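Local coordinates for protein excinuclease ABC, subunit A. (Deinococcus radiodurans, PDB 2VF7) that binds DNA, zinc and ATP as a UvrA-family member of the ABC superfamily and probably recognises damaged DNA during excision repair, at residues G149-V160 with E285-R296; R259-A267 with K276-S284. The protein carries 1 engineered substitution. One frame throughout, in Å; residues are numbered along the deposited sequence.

How the contacts relate
Contact 1 and contact 2 sit about 18 Å apart, centre to centre, on the same side of the chain's centre. Contact 2 is nested inside the loop that contact 1 closes. The chain runs through 149-160, then 259-267 and 276-284, and on directly into 285-296. Both contacts use strand 283-286, which pairs with strand 159-162 in a two-stranded antiparallel sheet. They touch where Arg159 NH2 and Ser284 OG probably hydrogen-bond. Contact 1 gathers both ends of the 124 residues between its segments at one zinc ion. Contact 2 packs two pieces within them, in the UvrA DNA-binding region. The zinc site and sheet probably form the base of this region.

Contact 1: residues G149-V160 with E285-R296; sequences GACPECHGLGRV and EECPLCHGKRLR. With ZN (zinc ion), chain F.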
loop_
_atom_site.group_PDB
_atom_site.type_symbol
_atom_site.label_atom_id
_atom_site.label_comp_id
_atom_site.label_asym_id
_atom_site.label_seq_id
_atom_site.Cartn_x
_atom_site.Cartn_y
_atom_site.Cartn_z
ATOM N N GLY A 149 7.932 -25.029 8.431
ATOM C CA GLY A 149 9.156 -24.884 9.225
ATOM C C GLY A 149 8.998 -24.865 10.737
ATOM O O GLY A 149 9.853 -25.377 11.458
ATOM N N ALA A 150 7.902 -24.280 11.212
ATOM C CA ALA A 150 7.680 -24.065 12.642
ATOM C C ALA A 150 7.404 -25.351 13.417
ATOM O O ALA A 150 6.618 -26.199 12.976
ATOM C CB ALA A 150 6.543 -23.080 12.849
ATOM N N CYS A 151 8.055 -25.481 14.574
ATOM C CA CYS A 151 7.777 -26.562 15.519
ATOM C C CYS A 151 6.287 -26.560 15.874
ATOM O O CYS A 151 5.745 -25.517 16.227
ATOM C CB CYS A 151 8.630 -26.382 16.776
ATOM S SG CYS A 151 8.142 -27.354 18.213
ATOM N N PRO A 152 5.621 -27.724 15.764
ATOM C CA PRO A 152 4.177 -27.861 16.063
ATOM C C PRO A 152 3.770 -27.687 17.546
ATOM O O PRO A 152 2.593 -27.419 17.826
ATOM C CB PRO A 152 3.840 -29.283 15.584
ATOM C CG PRO A 152 5.042 -29.754 14.794
ATOM C CD PRO A 152 6.218 -29.000 15.330
ATOM N N GLU A 153 4.723 -27.852 18.470
ATOM C CA GLU A 153 4.505 -27.643 19.914
ATOM C C GLU A 153 4.304 -26.168 20.302
ATOM O O GLU A 153 3.395 -25.837 21.065
ATOM C CB GLU A 153 5.682 -28.214 20.713
ATOM C CG GLU A 153 5.461 -29.599 21.289
ATOM C CD GLU A 153 5.507 -29.641 22.816
ATOM O OE1 GLU A 153 4.881 -28.784 23.477
ATOM O OE2 GLU A 153 6.172 -30.552 23.356
ATOM N N CYS A 154 5.166 -25.292 19.790
ATOM C CA CYS A 154 5.161 -23.885 20.185
ATOM C C CYS A 154 4.712 -23.001 19.035
ATOM O O CYS A 154 4.361 -21.836 19.240
ATOM C CB CYS A 154 6.541 -23.464 20.693
ATOM S SG CYS A 154 7.905 -23.770 19.542
ATOM N N HIS A 155 4.690 -23.592 17.840
ATOM C CA HIS A 155 4.379 -22.909 16.571
ATOM C C HIS A 155 5.427 -21.861 16.225
ATOM O O HIS A 155 5.099 -20.767 15.750
ATOM C CB HIS A 155 2.967 -22.307 16.557
ATOM C CG HIS A 155 1.880 -23.302 16.813
ATOM N ND1 HIS A 155 1.068 -23.246 17.926
ATOM C CD2 HIS A 155 1.474 -24.384 16.105
ATOM C CE1 HIS A 155 0.207 -24.248 17.892
ATOM N NE2 HIS A 155 0.431 -24.954 16.796
ATOM N N GLY A 156 6.687 -22.205 16.477
ATOM C CA GLY A 156 7.815 -21.356 16.129
ATOM C C GLY A 156 8.176 -20.307 17.157
ATOM O O GLY A 156 9.044 -19.476 16.897
ATOM N N LEU A 157 7.514 -20.338 18.318
ATOM C CA LEU A 157 7.745 -19.347 19.387
ATOM C C LEU A 157 8.888 -19.721 20.332
ATOM O O LEU A 157 9.469 -18.848 20.979
ATOM C CB LEU A 157 6.469 -19.072 20.195
ATOM C CG LEU A 157 5.262 -18.371 19.557
ATOM C CD1 LEU A 157 4.241 -18.074 20.637
ATOM C CD2 LEU A 157 5.621 -17.080 18.814
ATOM N N GLY A 158 9.209 -21.010 20.406
ATOM C CA GLY A 158 10.301 -21.493 21.255
ATOM C C GLY A 158 9.915 -21.654 22.713
ATOM O O GLY A 158 10.650 -22.263 23.484
ATOM N N ARG A 159 8.757 -21.096 23.077
ATOM C CA ARG A 159 8.199 -21.171 24.428
ATOM C C ARG A 159 6.771 -21.724 24.388
ATOM O O ARG A 159 6.003 -21.456 23.448
ATOM C CB ARG A 159 8.171 -19.783 25.096
ATOM C CG ARG A 159 9.496 -19.032 25.191
ATOM C CD ARG A 159 10.342 -19.499 26.368
ATOM N NE ARG A 159 9.838 -18.998 27.644
ATOM C CZ ARG A 159 10.431 -19.196 28.820
ATOM N NH1 ARG A 159 11.561 -19.880 28.901
ATOM N NH2 ARG A 159 9.892 -18.702 29.924
ATOM N N VAL A 160 6.410 -22.467 25.431
ATOM C CA VAL A 160 5.075 -23.064 25.561
ATOM C C VAL A 160 4.276 -22.356 26.666
ATOM O O VAL A 160 4.765 -22.225 27.792
ATOM C CB VAL A 160 5.181 -24.603 25.794
ATOM C CG1 VAL A 160 3.978 -25.153 26.558
ATOM C CG2 VAL A 160 5.354 -25.323 24.466
ATOM N N GLU A 285 7.174 -21.364 29.812
ATOM C CA GLU A 285 8.077 -22.506 29.869
ATOM C C GLU A 285 8.735 -22.680 28.507
ATOM O O GLU A 285 8.154 -22.330 27.480
ATOM C CB GLU A 285 7.290 -23.769 30.232
ATOM C CG GLU A 285 8.131 -25.004 30.491
ATOM C CD GLU A 285 8.802 -24.982 31.853
ATOM O OE1 GLU A 285 10.053 -25.022 31.914
ATOM O OE2 GLU A 285 8.069 -24.911 32.861
ATOM N N GLU A 286 9.945 -23.220 28.495
ATOM C CA GLU A 286 10.623 -23.514 27.239
ATOM C C GLU A 286 9.992 -24.731 26.561
ATOM O O GLU A 286 9.756 -25.768 27.203
ATOM C CB GLU A 286 12.127 -23.731 27.450
ATOM C CG GLU A 286 12.799 -22.706 28.372
ATOM C CD GLU A 286 12.811 -23.137 29.844
ATOM O OE1 GLU A 286 13.555 -24.093 30.187
ATOM O OE2 GLU A 286 12.086 -22.514 30.655
ATOM N N CYS A 287 9.703 -24.580 25.268
ATOM C CA CYS A 287 9.273 -25.684 24.410
ATOM C C CYS A 287 10.198 -26.880 24.595
ATOM O O CYS A 287 11.410 -26.697 24.611
ATOM C CB CYS A 287 9.323 -25.240 22.958
ATOM S SG CYS A 287 8.779 -26.460 21.802
ATOM N N PRO A 288 9.635 -28.097 24.777
ATOM C CA PRO A 288 10.440 -29.319 24.950
ATOM C C PRO A 288 10.789 -30.092 23.664
ATOM O O PRO A 288 11.715 -30.897 23.684
ATOM C CB PRO A 288 9.575 -30.179 25.882
ATOM C CG PRO A 288 8.162 -29.608 25.783
ATOM C CD PRO A 288 8.196 -28.390 24.890
ATOM N N LEU A 289 10.064 -29.852 22.569
ATOM C CA LEU A 289 10.398 -30.448 21.262
ATOM C C LEU A 289 11.543 -29.695 20.545
ATOM O O LEU A 289 12.230 -30.255 19.700
ATOM C CB LEU A 289 9.147 -30.544 20.364
ATOM C CG LEU A 289 9.266 -31.293 19.025
ATOM C CD1 LEU A 289 9.269 -32.813 19.209
ATOM C CD2 LEU A 289 8.166 -30.880 18.054
ATOM N N CYS A 290 11.720 -28.420 20.880
ATOM C CA CYS A 290 12.837 -27.615 20.382
ATOM C C CYS A 290 13.351 -26.730 21.527
ATOM O O CYS A 290 12.908 -25.579 21.710
ATOM C CB CYS A 290 12.413 -26.791 19.158
ATOM S SG CYS A 290 10.931 -25.749 19.381
ATOM N N HIS A 291 14.289 -27.283 22.293
ATOM C CA HIS A 291 14.671 -26.757 23.607
ATOM C C HIS A 291 15.337 -25.376 23.583
ATOM O O HIS A 291 16.405 -25.180 24.168
ATOM C CB HIS A 291 15.585 -27.761 24.322
ATOM C CG HIS A 291 15.097 -29.177 24.267
ATOM N ND1 HIS A 291 15.335 -30.005 23.191
ATOM C CD2 HIS A 291 14.396 -29.914 25.159
ATOM C CE1 HIS A 291 14.801 -31.189 23.422
ATOM N NE2 HIS A 291 14.225 -31.161 24.610
ATOM N N GLY A 292 14.681 -24.418 22.935
ATOM C CA GLY A 292 15.256 -23.098 22.703
ATOM C C GLY A 292 15.124 -22.698 21.245
ATOM O O GLY A 292 14.610 -21.627 20.938
ATOM N N LYS A 293 15.605 -23.568 20.351
ATOM C CA LYS A 293 15.406 -23.437 18.897
ATOM C C LYS A 293 13.893 -23.364 18.685
ATOM O O LYS A 293 13.136 -23.492 19.655
ATOM C CB LYS A 293 16.004 -24.645 18.151
ATOM C CG LYS A 293 17.039 -25.459 18.943
ATOM C CD LYS A 293 18.452 -25.335 18.400
ATOM C CE LYS A 293 19.455 -26.063 19.310
ATOM N NZ LYS A 293 20.617 -26.681 18.574
ATOM N N ARG A 294 13.435 -23.160 17.450
ATOM C CA ARG A 294 12.004 -22.883 17.240
ATOM C C ARG A 294 11.304 -23.719 16.149
ATOM O O ARG A 294 10.139 -23.461 15.817
ATOM C CB ARG A 294 11.789 -21.380 16.989
ATOM C CG ARG A 294 12.274 -20.460 18.122
ATOM C CD ARG A 294 11.727 -19.040 17.980
ATOM N NE ARG A 294 12.540 -18.167 17.128
ATOM C CZ ARG A 294 12.044 -17.237 16.306
ATOM N NH1 ARG A 294 10.732 -17.075 16.185
ATOM N NH2 ARG A 294 12.862 -16.481 15.583
ATOM N N LEU A 295 12.001 -24.727 15.616
ATOM C CA LEU A 295 11.517 -25.477 14.438
ATOM C C LEU A 295 11.405 -27.002 14.576
ATOM O O LEU A 295 11.727 -27.573 15.627
ATOM C CB LEU A 295 12.330 -25.116 13.181
ATOM C CG LEU A 295 13.554 -24.201 13.232
ATOM C CD1 LEU A 295 14.749 -24.888 13.859
ATOM C CD2 LEU A 295 13.875 -23.752 11.826
ATOM N N ARG A 296 10.922 -27.646 13.506
ATOM C CA ARG A 296 10.838 -29.108 13.436
ATOM C C ARG A 296 12.210 -29.722 13.660
ATOM O O ARG A 296 13.224 -29.144 13.256
ATOM C CB ARG A 296 10.223 -29.580 12.109
ATOM C CG ARG A 296 8.706 -29.838 12.208
ATOM C CD ARG A 296 8.087 -30.402 10.916
ATOM N NE ARG A 296 6.630 -30.226 10.882
ATOM C CZ ARG A 296 6.019 -29.077 10.594
ATOM N NH1 ARG A 296 6.726 -27.992 10.322
ATOM N NH2 ARG A 296 4.697 -28.998 10.585
HETATM ZN ZN ZN F . 8.973 -25.744 19.843
#
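Cys151 and Cys154 from one segment and Cys287 and Cys290 from the other bind one zinc ion through their SG atoms. The bonds run from 2.0 Å (Cys290 SG to zinc) to 2.4 Å (Cys151 SG to zinc). In each CxxC pair the first cysteine has SG anti to its backbone N (chi1 165° for Cys151). The second has SG between N and the carbonyl carbon. Gly158 N also donates to Cys154 SG (3.2 Å).

Backbone bonds tie both flanks. Val160 N donates to Glu285 O (2.7 Å) in the antiparallel pair, and Cys287 N bonds Gly158 O. At the other end Cys151 N bonds Arg294 O, and Arg296 N bonds Gly149 O.

Among charged side chains, Arg294 NH1 lies nearly in line with the Gly156 C=O (3.0 Å from NH1 to O), but its N-H is bent (149°). Bends at chi2 and chi3 fold the Arg159 guanidinium over the Glu285 backbone. Its NH1 forms a salt bridge with Glu286 OE2 (3.2 Å), and NH2 bonds Ser284 OG. An alanine here would remove this guanidinium and would probably leave the Glu286 carboxylate without its mate.

Leu289 CD2 packs against Pro152 CD (3.8 Å) and beside Cys151 SG. Four thiolates would give the site net negative charge, probably eased by the Gly158 N-H and by weak N-H bonds to Cys151 SG and Cys287 SG. The zinc cross-links two distant parts of the chain.

Contact 2: residues R259-A267 with K276-S284; sequences RRHVLHTFA and KRVQGYMIS
The helix of 259-267 and helix 272-278 come closest at Val262 and Val278, whose CA atoms are 5.9 Å apart. Val278 wedges between Val262, Thr265 and Phe266. Its CG1 meets Val262 O and Phe266 CB, the latter at 3.8 Å. Its other methyl, CG2, presses on Thr265 CG2 at 3.5 Å, a tight carbon pair. Thr265 OG1 donates to His261 O (2.6 Å), which also accepts from Thr265 N.

Met282 runs past Val262 in the opposite direction, with CG 3.7 Å from Val262 CG1. SD lies 4.4 Å from the centroid of the Phe266 ring, an oblique Met-aromatic contact. The bend at chi3 (-81°) then brings the methyl CE to 3.3 Å from Phe266 CD1. Gln279 reaches the ring edge instead: its CD lies in the ring plane, 3.8 Å from Phe266 CE1, with the amide turned 77° from the ring. Lys275 adds a cation-pi contact to Phe266, and Tyr161 meets its ring.

Arg277 NH2 bonds Trp184 O. In this UvrA DNA-binding region, the join therefore probably rests on apolar and sulfur-aromatic contact between helix 258-268 and the chain leading from helix 272-278 to strand 283-286.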
loop_
_atom_site.group_PDB
_atom_site.type_symbol
_atom_site.label_atom_id
_atom_site.label_comp_id
_atom_site.label_asym_id
_atom_site.label_seq_id
_atom_site.Cartn_x
_atom_site.Cartn_y
_atom_site.Cartn_z
ATOM N N ARG A 259 -9.512 -18.673 29.690
ATOM C CA ARG A 259 -8.429 -19.158 28.845
ATOM C C ARG A 259 -8.511 -18.624 27.408
ATOM O O ARG A 259 -7.548 -18.069 26.908
ATOM C CB ARG A 259 -8.392 -20.680 28.868
ATOM C CG ARG A 259 -7.332 -21.286 27.976
ATOM C CD ARG A 259 -7.728 -22.697 27.600
ATOM N NE ARG A 259 -6.943 -23.681 28.327
ATOM C CZ ARG A 259 -7.189 -24.992 28.348
ATOM N NH1 ARG A 259 -8.236 -25.498 27.687
ATOM N NH2 ARG A 259 -6.383 -25.807 29.042
ATOM N N ARG A 260 -9.664 -18.788 26.762
ATOM C CA ARG A 260 -9.906 -18.299 25.408
ATOM C C ARG A 260 -9.502 -16.824 25.243
ATOM O O ARG A 260 -8.754 -16.457 24.319
ATOM C CB ARG A 260 -11.382 -18.492 25.074
ATOM C CG ARG A 260 -11.836 -17.973 23.708
ATOM C CD ARG A 260 -12.911 -18.877 23.139
ATOM N NE ARG A 260 -12.456 -19.277 21.818
ATOM C CZ ARG A 260 -12.732 -20.420 21.209
ATOM N NH1 ARG A 260 -13.486 -21.354 21.772
ATOM N NH2 ARG A 260 -12.234 -20.617 20.007
ATOM N N HIS A 261 -9.988 -15.979 26.144
ATOM C CA HIS A 261 -9.661 -14.567 26.102
ATOM C C HIS A 261 -8.183 -14.294 26.249
ATOM O O HIS A 261 -7.652 -13.422 25.574
ATOM C CB HIS A 261 -10.379 -13.786 27.198
ATOM C CG HIS A 261 -9.943 -12.357 27.254
ATOM N ND1 HIS A 261 -8.989 -11.906 28.143
ATOM C CD2 HIS A 261 -10.262 -11.298 26.464
ATOM C CE1 HIS A 261 -8.765 -10.624 27.918
ATOM N NE2 HIS A 261 -9.527 -10.230 26.911
ATOM N N VAL A 262 -7.531 -14.987 27.179
ATOM C CA VAL A 262 -6.131 -14.701 27.485
ATOM C C VAL A 262 -5.243 -15.062 26.294
ATOM O O VAL A 262 -4.366 -14.292 25.918
ATOM C CB VAL A 262 -5.640 -15.414 28.801
ATOM C CG1 VAL A 262 -4.120 -15.421 28.897
ATOM C CG2 VAL A 262 -6.238 -14.768 30.041
ATOM N N LEU A 263 -5.482 -16.227 25.711
ATOM C CA LEU A 263 -4.634 -16.734 24.638
ATOM C C LEU A 263 -4.927 -16.060 23.285
ATOM O O LEU A 263 -4.016 -15.880 22.473
ATOM C CB LEU A 263 -4.747 -18.259 24.520
ATOM C CG LEU A 263 -4.408 -19.194 25.691
ATOM C CD1 LEU A 263 -4.411 -20.623 25.183
ATOM C CD2 LEU A 263 -3.065 -18.883 26.360
ATOM N N HIS A 264 -6.186 -15.710 23.037
ATOM C CA HIS A 264 -6.532 -14.964 21.833
ATOM C C HIS A 264 -5.946 -13.563 21.928
ATOM O O HIS A 264 -5.439 -13.039 20.944
ATOM C CB HIS A 264 -8.056 -14.881 21.612
ATOM C CG HIS A 264 -8.449 -14.244 20.305
ATOM N ND1 HIS A 264 -8.301 -12.892 20.055
ATOM C CD2 HIS A 264 -8.985 -14.778 19.179
ATOM C CE1 HIS A 264 -8.722 -12.625 18.829
ATOM N NE2 HIS A 264 -9.145 -13.751 18.278
ATOM N N THR A 265 -6.029 -12.949 23.104
ATOM C CA THR A 265 -5.472 -11.620 23.267
ATOM C C THR A 265 -3.956 -11.653 23.079
ATOM O O THR A 265 -3.400 -10.801 22.394
ATOM C CB THR A 265 -5.870 -10.979 24.606
ATOM O OG1 THR A 265 -7.293 -11.034 24.749
ATOM C CG2 THR A 265 -5.444 -9.516 24.652
ATOM N N PHE A 266 -3.294 -12.645 23.667
ATOM C CA PHE A 266 -1.847 -12.787 23.517
ATOM C C PHE A 266 -1.414 -12.908 22.055
ATOM O O PHE A 266 -0.425 -12.305 21.651
ATOM C CB PHE A 266 -1.328 -13.996 24.314
ATOM C CG PHE A 266 0.180 -14.189 24.238
ATOM C CD1 PHE A 266 1.036 -13.477 25.085
ATOM C CD2 PHE A 266 0.738 -15.084 23.332
ATOM C CE1 PHE A 266 2.421 -13.653 25.038
ATOM C CE2 PHE A 266 2.130 -15.264 23.268
ATOM C CZ PHE A 266 2.969 -14.547 24.129
ATOM N N ALA A 267 -2.153 -13.687 21.275
ATOM C CA ALA A 267 -1.684 -14.125 19.980
ATOM C C ALA A 267 -1.902 -13.099 18.886
ATOM O O ALA A 267 -1.273 -13.190 17.818
ATOM C CB ALA A 267 -2.356 -15.443 19.601
ATOM N N LYS A 276 1.305 -7.187 27.547
ATOM C CA LYS A 276 2.023 -7.253 28.808
ATOM C C LYS A 276 1.081 -7.497 29.993
ATOM O O LYS A 276 1.470 -8.133 30.966
ATOM C CB LYS A 276 2.847 -5.975 29.005
ATOM C CG LYS A 276 4.200 -6.208 29.671
ATOM C CD LYS A 276 5.287 -5.302 29.086
ATOM C CE LYS A 276 6.642 -5.552 29.772
ATOM N NZ LYS A 276 7.787 -4.817 29.143
ATOM N N ARG A 277 -0.150 -6.992 29.903
ATOM C CA ARG A 277 -1.173 -7.212 30.937
ATOM C C ARG A 277 -1.588 -8.680 30.949
ATOM O O ARG A 277 -1.470 -9.365 31.966
ATOM C CB ARG A 277 -2.408 -6.339 30.685
ATOM C CG ARG A 277 -3.499 -6.525 31.708
ATOM C CD ARG A 277 -4.876 -6.324 31.096
ATOM N NE ARG A 277 -5.922 -6.686 32.057
ATOM C CZ ARG A 277 -6.746 -7.734 31.953
ATOM N NH1 ARG A 277 -6.690 -8.552 30.892
ATOM N NH2 ARG A 277 -7.650 -7.954 32.919
ATOM N N VAL A 278 -2.078 -9.128 29.793
ATOM C CA VAL A 278 -2.430 -10.520 29.502
ATOM C C VAL A 278 -1.362 -11.530 29.965
ATOM O O VAL A 278 -1.677 -12.569 30.553
ATOM C CB VAL A 278 -2.785 -10.635 27.981
ATOM C CG1 VAL A 278 -2.244 -11.884 27.331
ATOM C CG2 VAL A 278 -4.294 -10.509 27.792
ATOM N N GLN A 279 -0.102 -11.183 29.732
ATOM C CA GLN A 279 1.022 -12.037 30.079
ATOM C C GLN A 279 1.189 -12.205 31.590
ATOM O O GLN A 279 1.789 -13.168 32.030
ATOM C CB GLN A 279 2.302 -11.493 29.445
ATOM C CG GLN A 279 3.226 -12.555 28.861
ATOM C CD GLN A 279 4.253 -11.970 27.896
ATOM O OE1 GLN A 279 4.132 -10.817 27.452
ATOM N NE2 GLN A 279 5.275 -12.767 27.567
ATOM N N GLY A 280 0.647 -11.274 32.375
ATOM C CA GLY A 280 0.617 -11.412 33.835
ATOM C C GLY A 280 -0.251 -12.555 34.375
ATOM O O GLY A 280 -0.108 -12.952 35.532
ATOM N N TYR A 281 -1.152 -13.079 33.544
ATOM C CA TYR A 281 -2.054 -14.175 33.930
ATOM C C TYR A 281 -1.680 -15.488 33.242
ATOM O O TYR A 281 -2.491 -16.425 33.179
ATOM C CB TYR A 281 -3.507 -13.805 33.604
ATOM C CG TYR A 281 -3.863 -12.409 34.043
ATOM C CD1 TYR A 281 -4.274 -12.157 35.352
ATOM C CD2 TYR A 281 -3.773 -11.330 33.157
ATOM C CE1 TYR A 281 -4.595 -10.871 35.765
ATOM C CE2 TYR A 281 -4.088 -10.034 33.570
ATOM C CZ TYR A 281 -4.498 -9.821 34.876
ATOM O OH TYR A 281 -4.810 -8.552 35.308
ATOM N N MET A 282 -0.451 -15.547 32.732
ATOM C CA MET A 282 0.047 -16.712 32.021
ATOM C C MET A 282 1.246 -17.315 32.725
ATOM O O MET A 282 1.849 -16.687 33.599
ATOM C CB MET A 282 0.440 -16.334 30.606
ATOM C CG MET A 282 -0.648 -16.551 29.573
ATOM S SD MET A 282 -0.077 -16.134 27.907
ATOM C CE MET A 282 -0.292 -14.375 27.964
ATOM N N ILE A 283 1.587 -18.543 32.353
ATOM C CA ILE A 283 2.812 -19.170 32.844
ATOM C C ILE A 283 3.696 -19.576 31.652
ATOM O O ILE A 283 3.194 -20.088 30.651
ATOM C CB ILE A 283 2.523 -20.323 33.865
ATOM C CG1 ILE A 283 1.378 -21.218 33.391
ATOM C CG2 ILE A 283 2.138 -19.742 35.236
ATOM C CD1 ILE A 283 1.093 -22.416 34.297
ATOM N N SER A 284 4.998 -19.298 31.745
ATOM C CA SER A 284 5.913 -19.471 30.604
ATOM C C SER A 284 6.978 -20.536 30.836
ATOM O O SER A 284 7.603 -20.598 31.904
ATOM C CB SER A 284 6.569 -18.142 30.204
ATOM O OG SER A 284 7.315 -18.271 29.005
#